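Local coordinates for NudC domain-containing protein 2 (PDB 2RH0) that may regulate the LIS1/dynein pathway by stabilising LIS1 together with the Hsp90 chaperone, at residues V29-G34 with L51-R56; T13-W18 with E57-K62. All coordinates share one frame; numbering follows the deposited sequence.

Interaction 1: V29-G34 with L51-R56; sequences VQVPPG and LAVGGR
V29 and L51 meet end-on, through a single methyl of the leucine: L51 CD2 lies 3.8 Å from V29 CG2 and 3.9 Å from V29 CG1, so it sits against the fork of the valine. Two residues further along each segment, V31 and V53 meet at roughly a right angle, V31 CG1 lying 3.7 Å from V53 CG2. On V31 that methyl points anti to the carbonyl carbon (chi1 -62°), which brings it across to the other segment. At the exposed margin P32 CD comes within 4.0 Å of R56 NH2, close to the guanidinium plane and at its edge. The arginine arrives there through an extended chain that bends at chi3 (87°), bringing NH2 to P32 CD beyond the valines.

Strand 24-30 and strand 48-53 belong to different antiparallel sheets, and these branched aliphatic chains fill the space between the layers, as in the beta-sandwich of the p23-like CS domain. V53 is also the first residue of a type I' turn ending at R56, closed by R56 N to V53 O (2.8 Å) and V53 N to R56 O (3.0 Å). Its two central positions have positive phi, which suits G54 and G55. Further out, I40 packs on both L51 and V53. The second subunit adds to this: a strand of it pairs antiparallel with V29 and Q30, and its V82 touches L51.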
loop_
_atom_site.group_PDB
_atom_site.type_symbol
_atom_site.label_atom_id
_atom_site.label_comp_id
_atom_site.label_asym_id
_atom_site.label_seq_id
_atom_site.Cartn_x
_atom_site.Cartn_y
_atom_site.Cartn_z
ATOM N N VAL A 29 -6.931 2.840 8.902
ATOM C CA VAL A 29 -7.755 4.044 9.067
ATOM C C VAL A 29 -6.885 5.197 9.545
ATOM O O VAL A 29 -6.349 5.130 10.624
ATOM C CB VAL A 29 -8.902 3.758 10.079
ATOM C CG1 VAL A 29 -9.913 4.929 10.180
ATOM C CG2 VAL A 29 -9.600 2.433 9.708
ATOM N N GLN A 30 -6.685 6.224 8.717
ATOM C CA GLN A 30 -5.944 7.402 9.140
ATOM C C GLN A 30 -6.671 8.132 10.251
ATOM O O GLN A 30 -7.879 8.297 10.211
ATOM C CB GLN A 30 -5.720 8.357 7.967
ATOM C CG GLN A 30 -4.778 7.777 6.900
ATOM C CD GLN A 30 -3.369 7.592 7.412
ATOM O OE1 GLN A 30 -2.806 8.512 8.015
ATOM N NE2 GLN A 30 -2.788 6.406 7.187
ATOM N N VAL A 31 -5.936 8.505 11.286
ATOM C CA VAL A 31 -6.515 9.254 12.392
ATOM C C VAL A 31 -5.655 10.496 12.644
ATOM O O VAL A 31 -4.505 10.553 12.188
ATOM C CB VAL A 31 -6.684 8.371 13.671
ATOM C CG1 VAL A 31 -7.636 7.224 13.369
ATOM C CG2 VAL A 31 -5.340 7.831 14.202
ATOM N N PRO A 32 -6.221 11.502 13.322
ATOM C CA PRO A 32 -5.415 12.675 13.648
ATOM C C PRO A 32 -4.183 12.307 14.463
ATOM O O PRO A 32 -4.226 11.349 15.259
ATOM C CB PRO A 32 -6.383 13.561 14.418
ATOM C CG PRO A 32 -7.728 13.163 13.897
ATOM C CD PRO A 32 -7.630 11.673 13.715
ATOM N N PRO A 33 -3.084 13.055 14.278
ATOM C CA PRO A 33 -1.804 12.692 14.896
ATOM C C PRO A 33 -1.782 12.702 16.436
ATOM O O PRO A 33 -0.942 12.015 17.046
ATOM C CB PRO A 33 -0.840 13.743 14.337
ATOM C CG PRO A 33 -1.550 14.334 13.154
ATOM C CD PRO A 33 -2.968 14.314 13.524
ATOM N N GLY A 34 -2.691 13.457 17.058
ATOM C CA GLY A 34 -2.781 13.466 18.519
ATOM C C GLY A 34 -3.676 12.373 19.108
ATOM O O GLY A 34 -3.956 12.380 20.302
ATOM N N LEU A 51 -15.919 1.674 14.402
ATOM C CA LEU A 51 -14.766 2.408 14.898
ATOM C C LEU A 51 -15.141 3.860 15.043
ATOM O O LEU A 51 -15.657 4.475 14.111
ATOM C CB LEU A 51 -13.592 2.264 13.943
ATOM C CG LEU A 51 -12.319 3.087 14.190
ATOM C CD1 LEU A 51 -11.555 2.727 15.470
ATOM C CD2 LEU A 51 -11.499 2.849 13.031
ATOM N N ALA A 52 -14.886 4.397 16.225
ATOM C CA ALA A 52 -15.097 5.798 16.541
ATOM C C ALA A 52 -13.807 6.266 17.200
ATOM O O ALA A 52 -13.207 5.515 17.960
ATOM C CB ALA A 52 -16.257 5.977 17.476
ATOM N N VAL A 53 -13.348 7.453 16.792
ATOM C CA VAL A 53 -12.156 8.113 17.309
ATOM C C VAL A 53 -12.608 9.442 17.931
ATOM O O VAL A 53 -13.331 10.242 17.308
ATOM C CB VAL A 53 -11.088 8.414 16.228
ATOM C CG1 VAL A 53 -9.892 9.045 16.865
ATOM C CG2 VAL A 53 -10.658 7.163 15.505
ATOM N N GLY A 54 -12.214 9.663 19.181
ATOM C CA GLY A 54 -12.635 10.852 19.909
ATOM C C GLY A 54 -14.129 11.069 19.788
ATOM O O GLY A 54 -14.561 12.186 19.544
ATOM N N GLY A 55 -14.914 9.996 19.917
ATOM C CA GLY A 55 -16.375 10.060 19.846
ATOM C C GLY A 55 -16.998 10.237 18.471
ATOM O O GLY A 55 -18.223 10.251 18.374
ATOM N N ARG A 56 -16.165 10.366 17.428
ATOM C CA ARG A 56 -16.589 10.563 16.032
ATOM C C ARG A 56 -16.576 9.225 15.288
ATOM O O ARG A 56 -15.529 8.619 15.157
ATOM C CB ARG A 56 -15.600 11.522 15.352
ATOM C CG ARG A 56 -15.928 11.959 13.922
ATOM C CD ARG A 56 -14.922 13.061 13.386
ATOM N NE ARG A 56 -13.686 12.533 12.762
ATOM C CZ ARG A 56 -12.546 12.207 13.399
ATOM N NH1 ARG A 56 -12.425 12.310 14.730
ATOM N NH2 ARG A 56 -11.502 11.753 12.691
#

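Interaction 2: T13-W18 with E57-K62; sequences TPWGQW and EILKGK
W15 meets I58 and L59 with its indole set obliquely to both. Starting at the backbone, W15 CB lies 4.0 Å from I58 CG2, the methyl that stands anti to the isoleucine's backbone N while the longer CG1 branch leads away. The same methyl also touches CG. Next along the five-membered ring, CD1 approaches the carbonyl I58 O at 3.7 Å. NE1 also passes near this oxygen, but its hydrogen bond goes to the hydroxyl of Y105 of the second subunit, whose ring meets the indole edge-to-face. On the six-membered ring CZ2 is 4.1 Å from L59 CD1. L59 has CG anti to its backbone N (chi1 159°), which carries CD1 to the indole.

Both neighbours can serve one ring because strand 56-62 carries a classic beta bulge: I58 and L59 face the same residue, L51, and I58 takes a helical psi of -36°, which breaks the regular alternation. On the tryptophan side, T13 OG1 stands 3.0 Å above one face of the indole, displaced from the ring centre toward its border, and accepts a weak bond from G16 N (2.9 Å). G16 suits this turn because a side chain would be jammed against W15's carbonyl oxygen and crowded by its CE3. Replacing W15 by alanine is likely to leave I58 CG2 and L59 CD1 facing a gap and the hydroxyl of Y105 of the second subunit without the NE1 donor. Across the two segments the contact is thus one of van der Waals packing, while the directional N-H is spent on the subunit interface, so a single indole serves the sandwich and the dimer together.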
loop_
_atom_site.group_PDB
_atom_site.type_symbol
_atom_site.label_atom_id
_atom_site.label_comp_id
_atom_site.label_asym_id
_atom_site.label_seq_id
_atom_site.Cartn_x
_atom_site.Cartn_y
_atom_site.Cartn_z
ATOM N N THR A 13 -10.015 4.304 0.308
ATOM C CA THR A 13 -11.321 4.741 0.832
ATOM C C THR A 13 -11.076 6.171 1.286
ATOM O O THR A 13 -9.920 6.609 1.279
ATOM C CB THR A 13 -11.752 3.909 2.070
ATOM O OG1 THR A 13 -10.827 4.183 3.130
ATOM C CG2 THR A 13 -11.797 2.377 1.780
ATOM N N PRO A 14 -12.135 6.910 1.643
ATOM C CA PRO A 14 -11.957 8.274 2.127
ATOM C C PRO A 14 -11.124 8.394 3.403
ATOM O O PRO A 14 -10.479 9.419 3.582
ATOM C CB PRO A 14 -13.379 8.764 2.372
ATOM C CG PRO A 14 -14.245 7.878 1.573
ATOM C CD PRO A 14 -13.551 6.545 1.552
ATOM N N TRP A 15 -11.106 7.360 4.259
ATOM C CA TRP A 15 -10.335 7.381 5.541
ATOM C C TRP A 15 -9.074 6.589 5.504
ATOM O O TRP A 15 -8.330 6.609 6.471
ATOM C CB TRP A 15 -11.173 6.893 6.756
ATOM C CG TRP A 15 -12.086 5.822 6.414
ATOM C CD1 TRP A 15 -13.423 5.938 6.208
ATOM C CD2 TRP A 15 -11.748 4.448 6.140
ATOM N NE1 TRP A 15 -13.952 4.722 5.836
ATOM C CE2 TRP A 15 -12.948 3.788 5.798
ATOM C CE3 TRP A 15 -10.550 3.710 6.173
ATOM C CZ2 TRP A 15 -12.990 2.431 5.478
ATOM C CZ3 TRP A 15 -10.589 2.357 5.837
ATOM C CH2 TRP A 15 -11.796 1.729 5.495
ATOM N N GLY A 16 -8.821 5.869 4.416
ATOM C CA GLY A 16 -7.589 5.112 4.289
ATOM C C GLY A 16 -7.641 4.039 3.218
ATOM O O GLY A 16 -7.870 4.348 2.056
ATOM N N GLN A 17 -7.410 2.774 3.591
ATOM C CA GLN A 17 -7.458 1.695 2.628
ATOM C C GLN A 17 -7.672 0.362 3.308
ATOM O O GLN A 17 -7.527 0.240 4.547
ATOM C CB GLN A 17 -6.200 1.667 1.781
ATOM C CG GLN A 17 -4.903 1.496 2.538
ATOM C CD GLN A 17 -3.618 1.666 1.677
ATOM O OE1 GLN A 17 -2.562 1.260 2.107
ATOM N NE2 GLN A 17 -3.716 2.265 0.497
ATOM N N TRP A 18 -8.104 -0.615 2.519
ATOM C CA TRP A 18 -8.175 -1.978 2.994
ATOM C C TRP A 18 -7.555 -2.891 1.963
ATOM O O TRP A 18 -7.423 -2.538 0.781
ATOM C CB TRP A 18 -9.640 -2.392 3.304
ATOM C CG TRP A 18 -10.531 -2.507 2.080
ATOM C CD1 TRP A 18 -11.209 -1.507 1.464
ATOM C CD2 TRP A 18 -10.823 -3.689 1.360
ATOM N NE1 TRP A 18 -11.884 -1.993 0.374
ATOM C CE2 TRP A 18 -11.668 -3.339 0.303
ATOM C CE3 TRP A 18 -10.467 -5.038 1.526
ATOM C CZ2 TRP A 18 -12.153 -4.273 -0.596
ATOM C CZ3 TRP A 18 -10.935 -5.953 0.641
ATOM C CH2 TRP A 18 -11.751 -5.567 -0.432
ATOM N N GLU A 57 -17.719 8.775 14.779
ATOM C CA GLU A 57 -17.788 7.491 14.079
ATOM C C GLU A 57 -17.071 7.622 12.767
ATOM O O GLU A 57 -17.387 8.526 11.994
ATOM C CB GLU A 57 -19.241 7.092 13.823
ATOM C CG GLU A 57 -19.448 5.741 13.153
ATOM C CD GLU A 57 -20.898 5.549 12.703
ATOM O OE1 GLU A 57 -21.819 5.598 13.560
ATOM O OE2 GLU A 57 -21.116 5.366 11.475
ATOM N N ILE A 58 -16.095 6.745 12.519
ATOM C CA ILE A 58 -15.337 6.762 11.266
ATOM C C ILE A 58 -15.751 5.645 10.311
ATOM O O ILE A 58 -15.792 5.837 9.102
ATOM C CB ILE A 58 -13.836 6.602 11.504
ATOM C CG1 ILE A 58 -13.339 7.530 12.598
ATOM C CG2 ILE A 58 -13.101 6.858 10.235
ATOM C CD1 ILE A 58 -13.738 8.943 12.406
ATOM N N LEU A 59 -16.086 4.480 10.860
ATOM C CA LEU A 59 -16.432 3.346 10.066
ATOM C C LEU A 59 -17.404 2.480 10.838
ATOM O O LEU A 59 -17.243 2.269 12.018
ATOM C CB LEU A 59 -15.158 2.574 9.760
ATOM C CG LEU A 59 -15.252 1.124 9.358
ATOM C CD1 LEU A 59 -15.939 0.985 7.995
ATOM C CD2 LEU A 59 -13.842 0.576 9.330
ATOM N N LYS A 60 -18.425 1.980 10.170
ATOM C CA LYS A 60 -19.418 1.160 10.840
ATOM C C LYS A 60 -20.214 0.470 9.784
ATOM O O LYS A 60 -20.737 1.134 8.892
ATOM C CB LYS A 60 -20.375 2.034 11.640
ATOM C CG LYS A 60 -21.407 1.241 12.461
ATOM C CD LYS A 60 -22.439 2.167 13.057
ATOM C CE LYS A 60 -23.016 1.626 14.358
ATOM N NZ LYS A 60 -23.366 0.187 14.302
ATOM N N GLY A 61 -20.344 -0.839 9.884
ATOM C CA GLY A 61 -21.189 -1.530 8.951
ATOM C C GLY A 61 -21.032 -3.010 9.013
ATOM O O GLY A 61 -20.287 -3.532 9.832
ATOM N N LYS A 62 -21.744 -3.661 8.108
ATOM C CA LYS A 62 -21.800 -5.093 8.024
ATOM C C LYS A 62 -20.700 -5.538 7.100
ATOM O O LYS A 62 -20.549 -4.996 5.976
ATOM C CB LYS A 62 -23.141 -5.534 7.457
ATOM C CG LYS A 62 -23.339 -7.032 7.447
ATOM C CD LYS A 62 -24.525 -7.397 6.626
ATOM C CE LYS A 62 -25.099 -8.746 6.989
ATOM N NZ LYS A 62 -26.219 -9.031 6.032
#

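Both contacts bridge the same two sheets: strands 16-20 and 24-30 are neighbours in one, 48-53 and 56-62 in the other. They also meet directly. V29 CG1 packs on I58 CG2 at 3.7 Å, and L51 is probably hydrogen-bonded through its backbone to the bulge at I58 and L59. Interaction 1 is largely buried and purely aliphatic within, with proline and arginine at its solvent-facing end. Interaction 2 is only partly buried and lies closer to the centre of the chain; it replaces small methyl pairs by one broad aromatic ring. The second subunit touches both, by strand pairing at 29-34, and in interaction 2 through its Y105 at W15 and a salt bridge from K62 to its E102.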